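PDB 4ZM5: chain length determinant protein from Shigella flexneri, which regulates the chain length of the lipopolysaccharide O antigen, the surface polysaccharide that this bacterium assembles. Local coordinates for residues 107-110 with 111-114; 217-221 with 222-226. The protein carries 1 engineered substitution. One frame throughout, in Å; residues are numbered along the deposited sequence.

Contact 1 (107-110 with 111-114)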
loop_
_atom_site.group_PDB
_atom_site.type_symbol
_atom_site.label_atom_id
_atom_site.label_comp_id
_atom_site.label_asym_id
_atom_site.label_seq_id
_atom_site.Cartn_x
_atom_site.Cartn_y
_atom_site.Cartn_z
ATOM N N ASP B 107 -2.591 0.703 -26.293
ATOM C CA ASP B 107 -1.949 2.016 -26.325
ATOM C C ASP B 107 -2.630 3.001 -25.368
ATOM O O ASP B 107 -1.932 3.705 -24.633
ATOM C CB ASP B 107 -1.926 2.600 -27.754
ATOM C CG ASP B 107 -1.104 1.810 -28.755
ATOM O OD1 ASP B 107 -0.154 1.103 -28.325
ATOM O OD2 ASP B 107 -1.410 1.894 -29.971
ATOM N N LYS B 108 -3.978 3.049 -25.373
ATOM C CA LYS B 108 -4.753 3.936 -24.505
ATOM C C LYS B 108 -4.505 3.596 -23.027
ATOM O O LYS B 108 -4.324 4.511 -22.217
ATOM C CB LYS B 108 -6.259 3.851 -24.841
ATOM C CG LYS B 108 -7.125 4.817 -24.030
ATOM C CD LYS B 108 -8.565 4.900 -24.520
ATOM C CE LYS B 108 -9.422 5.822 -23.669
ATOM N NZ LYS B 108 -8.916 7.230 -23.610
ATOM N N VAL B 109 -4.450 2.288 -22.700
ATOM C CA VAL B 109 -4.248 1.764 -21.347
ATOM C C VAL B 109 -2.832 2.074 -20.883
ATOM O O VAL B 109 -2.663 2.503 -19.741
ATOM C CB VAL B 109 -4.615 0.257 -21.253
ATOM C CG1 VAL B 109 -4.262 -0.354 -19.893
ATOM C CG2 VAL B 109 -6.094 0.079 -21.530
ATOM N N ASN B 110 -1.841 1.954 -21.779
ATOM C CA ASN B 110 -0.455 2.297 -21.457
ATOM C C ASN B 110 -0.345 3.788 -21.058
ATOM O O ASN B 110 0.361 4.123 -20.106
ATOM C CB ASN B 110 0.472 1.966 -22.620
ATOM C CG ASN B 110 1.931 1.911 -22.205
ATOM O OD1 ASN B 110 2.362 0.997 -21.488
ATOM N ND2 ASN B 110 2.732 2.889 -22.639
ATOM N N GLN B 111 -1.103 4.666 -21.747
ATOM C CA GLN B 111 -1.126 6.099 -21.460
ATOM C C GLN B 111 -1.812 6.360 -20.128
ATOM O O GLN B 111 -1.299 7.161 -19.360
ATOM C CB GLN B 111 -1.808 6.885 -22.581
ATOM C CG GLN B 111 -0.976 6.994 -23.850
ATOM C CD GLN B 111 -1.370 8.196 -24.660
ATOM O OE1 GLN B 111 -0.813 9.282 -24.495
ATOM N NE2 GLN B 111 -2.335 8.032 -25.552
ATOM N N GLU B 112 -2.944 5.668 -19.845
ATOM C CA GLU B 112 -3.715 5.745 -18.592
ATOM C C GLU B 112 -2.839 5.346 -17.415
ATOM O O GLU B 112 -2.922 5.977 -16.359
ATOM C CB GLU B 112 -4.951 4.832 -18.642
ATOM C CG GLU B 112 -6.073 5.320 -19.538
ATOM C CD GLU B 112 -7.312 4.441 -19.645
ATOM O OE1 GLU B 112 -7.322 3.327 -19.075
ATOM O OE2 GLU B 112 -8.276 4.870 -20.319
ATOM N N LEU B 113 -1.980 4.320 -17.621
ATOM C CA LEU B 113 -1.056 3.779 -16.635
ATOM C C LEU B 113 0.089 4.721 -16.356
ATOM O O LEU B 113 0.565 4.776 -15.228
ATOM C CB LEU B 113 -0.506 2.430 -17.109
ATOM C CG LEU B 113 -1.418 1.225 -16.950
ATOM C CD1 LEU B 113 -0.849 0.023 -17.676
ATOM C CD2 LEU B 113 -1.724 0.959 -15.477
ATOM N N GLU B 114 0.553 5.442 -17.386
ATOM C CA GLU B 114 1.626 6.427 -17.265
ATOM C C GLU B 114 1.156 7.572 -16.376
ATOM O O GLU B 114 1.883 7.972 -15.466
ATOM C CB GLU B 114 2.056 6.927 -18.650
ATOM C CG GLU B 114 3.385 7.660 -18.657
ATOM C CD GLU B 114 3.823 8.264 -19.978
ATOM O OE1 GLU B 114 3.035 8.227 -20.955
ATOM O OE2 GLU B 114 4.959 8.794 -20.024
#

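Contact 2 (217-221 with 222-226)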
loop_
_atom_site.group_PDB
_atom_site.type_symbol
_atom_site.label_atom_id
_atom_site.label_comp_id
_atom_site.label_asym_id
_atom_site.label_seq_id
_atom_site.Cartn_x
_atom_site.Cartn_y
_atom_site.Cartn_z
ATOM N N LEU B 217 12.012 6.272 -9.505
ATOM C CA LEU B 217 11.032 5.581 -10.339
ATOM C C LEU B 217 10.798 6.298 -11.666
ATOM O O LEU B 217 10.596 7.512 -11.683
ATOM C CB LEU B 217 9.686 5.412 -9.611
ATOM C CG LEU B 217 9.642 4.581 -8.334
ATOM C CD1 LEU B 217 8.319 4.774 -7.633
ATOM C CD2 LEU B 217 9.908 3.089 -8.595
ATOM N N LYS B 218 10.817 5.533 -12.772
ATOM C CA LYS B 218 10.572 6.009 -14.139
ATOM C C LYS B 218 9.693 4.986 -14.898
ATOM O O LYS B 218 9.961 3.783 -14.833
ATOM C CB LYS B 218 11.902 6.282 -14.884
ATOM C CG LYS B 218 11.753 6.805 -16.329
ATOM C CD LYS B 218 11.068 8.188 -16.424
ATOM C CE LYS B 218 9.811 8.141 -17.265
ATOM N NZ LYS B 218 8.993 9.371 -17.132
ATOM N N PHE B 219 8.642 5.475 -15.597
ATOM C CA PHE B 219 7.683 4.656 -16.364
ATOM C C PHE B 219 8.357 3.815 -17.464
ATOM O O PHE B 219 7.975 2.660 -17.655
ATOM C CB PHE B 219 6.581 5.541 -16.978
ATOM C CG PHE B 219 5.516 4.783 -17.735
ATOM C CD1 PHE B 219 4.518 4.095 -17.062
ATOM C CD2 PHE B 219 5.520 4.746 -19.123
ATOM C CE1 PHE B 219 3.549 3.375 -17.768
ATOM C CE2 PHE B 219 4.539 4.041 -19.825
ATOM C CZ PHE B 219 3.561 3.360 -19.145
ATOM N N ASP B 220 9.349 4.391 -18.172
ATOM C CA ASP B 220 10.091 3.728 -19.249
ATOM C C ASP B 220 10.859 2.494 -18.752
ATOM O O ASP B 220 11.024 1.541 -19.518
ATOM C CB ASP B 220 11.068 4.708 -19.915
ATOM C CG ASP B 220 10.397 5.884 -20.597
ATOM O OD1 ASP B 220 9.583 5.651 -21.521
ATOM O OD2 ASP B 220 10.712 7.043 -20.231
ATOM N N ASP B 221 11.317 2.512 -17.477
ATOM C CA ASP B 221 12.045 1.410 -16.840
ATOM C C ASP B 221 11.146 0.194 -16.643
ATOM O O ASP B 221 11.593 -0.937 -16.838
ATOM C CB ASP B 221 12.644 1.844 -15.487
ATOM C CG ASP B 221 13.973 2.588 -15.560
ATOM O OD1 ASP B 221 14.621 2.556 -16.635
ATOM O OD2 ASP B 221 14.386 3.165 -14.528
ATOM N N LEU B 222 9.880 0.427 -16.278
ATOM C CA LEU B 222 8.936 -0.655 -16.056
ATOM C C LEU B 222 8.214 -1.071 -17.348
ATOM O O LEU B 222 7.416 -0.303 -17.925
ATOM C CB LEU B 222 7.913 -0.342 -14.946
ATOM C CG LEU B 222 7.633 1.115 -14.607
ATOM C CD1 LEU B 222 6.165 1.461 -14.795
ATOM C CD2 LEU B 222 8.043 1.405 -13.200
ATOM N N ASP B 223 8.515 -2.317 -17.775
ATOM C CA ASP B 223 7.880 -2.992 -18.899
ATOM C C ASP B 223 6.570 -3.537 -18.348
ATOM O O ASP B 223 6.548 -4.594 -17.701
ATOM C CB ASP B 223 8.792 -4.095 -19.501
ATOM C CG ASP B 223 8.148 -4.947 -20.591
ATOM O OD1 ASP B 223 7.594 -4.369 -21.553
ATOM O OD2 ASP B 223 8.229 -6.191 -20.498
ATOM N N ILE B 224 5.496 -2.756 -18.502
ATOM C CA ILE B 224 4.211 -3.148 -17.935
ATOM C C ILE B 224 3.249 -3.639 -19.011
ATOM O O ILE B 224 3.159 -3.098 -20.114
ATOM C CB ILE B 224 3.588 -2.069 -17.014
ATOM C CG1 ILE B 224 3.282 -0.749 -17.765
ATOM C CG2 ILE B 224 4.506 -1.846 -15.791
ATOM C CD1 ILE B 224 2.564 0.264 -16.949
ATOM N N HIS B 225 2.565 -4.718 -18.652
ATOM C CA HIS B 225 1.588 -5.469 -19.439
ATOM C C HIS B 225 0.251 -5.415 -18.703
ATOM O O HIS B 225 0.216 -5.640 -17.506
ATOM C CB HIS B 225 2.080 -6.933 -19.631
ATOM C CG HIS B 225 3.505 -7.052 -20.122
ATOM N ND1 HIS B 225 3.796 -7.240 -21.466
ATOM C CD2 HIS B 225 4.672 -6.978 -19.433
ATOM C CE1 HIS B 225 5.119 -7.268 -21.548
ATOM N NE2 HIS B 225 5.689 -7.123 -20.351
ATOM N N ALA B 226 -0.823 -5.030 -19.374
ATOM C CA ALA B 226 -2.141 -4.956 -18.718
ATOM C C ALA B 226 -2.937 -6.273 -18.933
ATOM O O ALA B 226 -3.989 -6.481 -18.333
ATOM C CB ALA B 226 -2.918 -3.750 -19.226
#

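Contact 1 (107-110 with 111-114)
Lys-108 and Glu-112 meet one turn apart on the helix, and their side chains cross at a slant. The lysine reaches the carboxylate with its carbon chain: CE of Lys-108 lies 3.7 Å from OE2 of Glu-112. The ammonium stays beyond salt-bridge range, with NZ of Lys-108 4.1 Å from OE2 of Glu-112. The extended chain lays CG and CE beside OE2, and the bend at chi4 (59°) turns NZ aside, leaving CE closest. Opposite charges this close probably still attract. The firmer partner of Glu-112 is Arg-48 on helix 38-53, which forms a salt bridge to OE1. Arg-228 of the second subunit makes a weak, long ion pair with OE2.

The apolar pair is Val-109 and Leu-113. They lie side by side and point the same way, with CG1 of Val-109 4.1 Å from CD1 of Leu-113. CG of Leu-113 sits anti to its own carbonyl carbon (chi1 -78°), which places it 3.3 Å from the carbonyl O of Val-109. Val-109 packs on Phe-49 and Ala-52 of helix 38-53, and Leu-113 packs on Leu-45 of the same helix.

Backbone bonds join the residues four apart. N of Leu-113 donates to O of Val-109 at 2.9 Å, and N of Glu-112 donates to O of Lys-108 at 3.0 Å. Gln-111 and Glu-114 donate in the same way to Asp-107 and Asn-110. The aliphatic part of Gln-111 also lies over the preceding turn, with its CG 3.5 Å from O of Asp-107.

This is the i to i+4 pattern of an amphipathic alpha-helix, here helix 91-159. Val-109 and Leu-113 form the buried stripe, Glu-112 flanks it and pairs with helix 38-53, and Asp-107, Lys-108 and Gln-111 are exposed.

Contact 2 (217-221 with 222-226)
Phe-219 has CG anti to its backbone N (chi1 -177°), and this carries the ring across to Leu-222 and Ile-224. In Ile-224, CG1 stands between the backbone N and the carbonyl carbon (chi1 62°), and the chain then extends to bring CD1 to the ring. Both aliphatic side chains cross the phenylalanine at about a right angle. CD1 of Ile-224 lies 3.4 Å from CE1 of Phe-219. CD1 of Leu-222 lies 3.8 Å from CD1 of Phe-219, on the neighbouring ring atom.

Leu-222 also touches the backbone that precedes it. Its CG lies 3.4 Å from the carbonyl O of Phe-219, and its CD2 lies 3.5 Å from O of Lys-218. The same Phe-219 O receives a weak hydrogen bond from N of Leu-222, at 3.2 Å.

Farther along, NE2 of His-225 donates to OD2 of Asp-223 at 2.7 Å. The imidazole approaches from above the carboxylate plane, 58° out of it.

Phe-219 and Ile-224 also pack on helix 91-159. A turn of helical phi/psi at 219-221 leads into an extended segment, and the phenylalanine, leucine and isoleucine form a small apolar cluster in the connection from helix 202-215 to strand 228-229.

Overall arrangement
The two contacts pack against each other, with centres about 11 Å apart. Contact 1 is partly buried and regular, a piece of helix 91-159 held by repeated backbone bonds. Contact 2 lies at the surface in an irregular loop, where a weak backbone bond and apolar side-chain packing join its two halves. The loop lies along the helix. Phe-219 packs on Asn-110 and Glu-114, Ile-224 meets Leu-113, and Ala-226 meets Val-109. Leu-113 and Val-109 therefore face both helix 38-53 and the loop. The polar links differ in reach: those of contact 1 extend to a neighbouring helix and, weakly, to the second subunit, while the side-chain bond of contact 2 stays within its own loop.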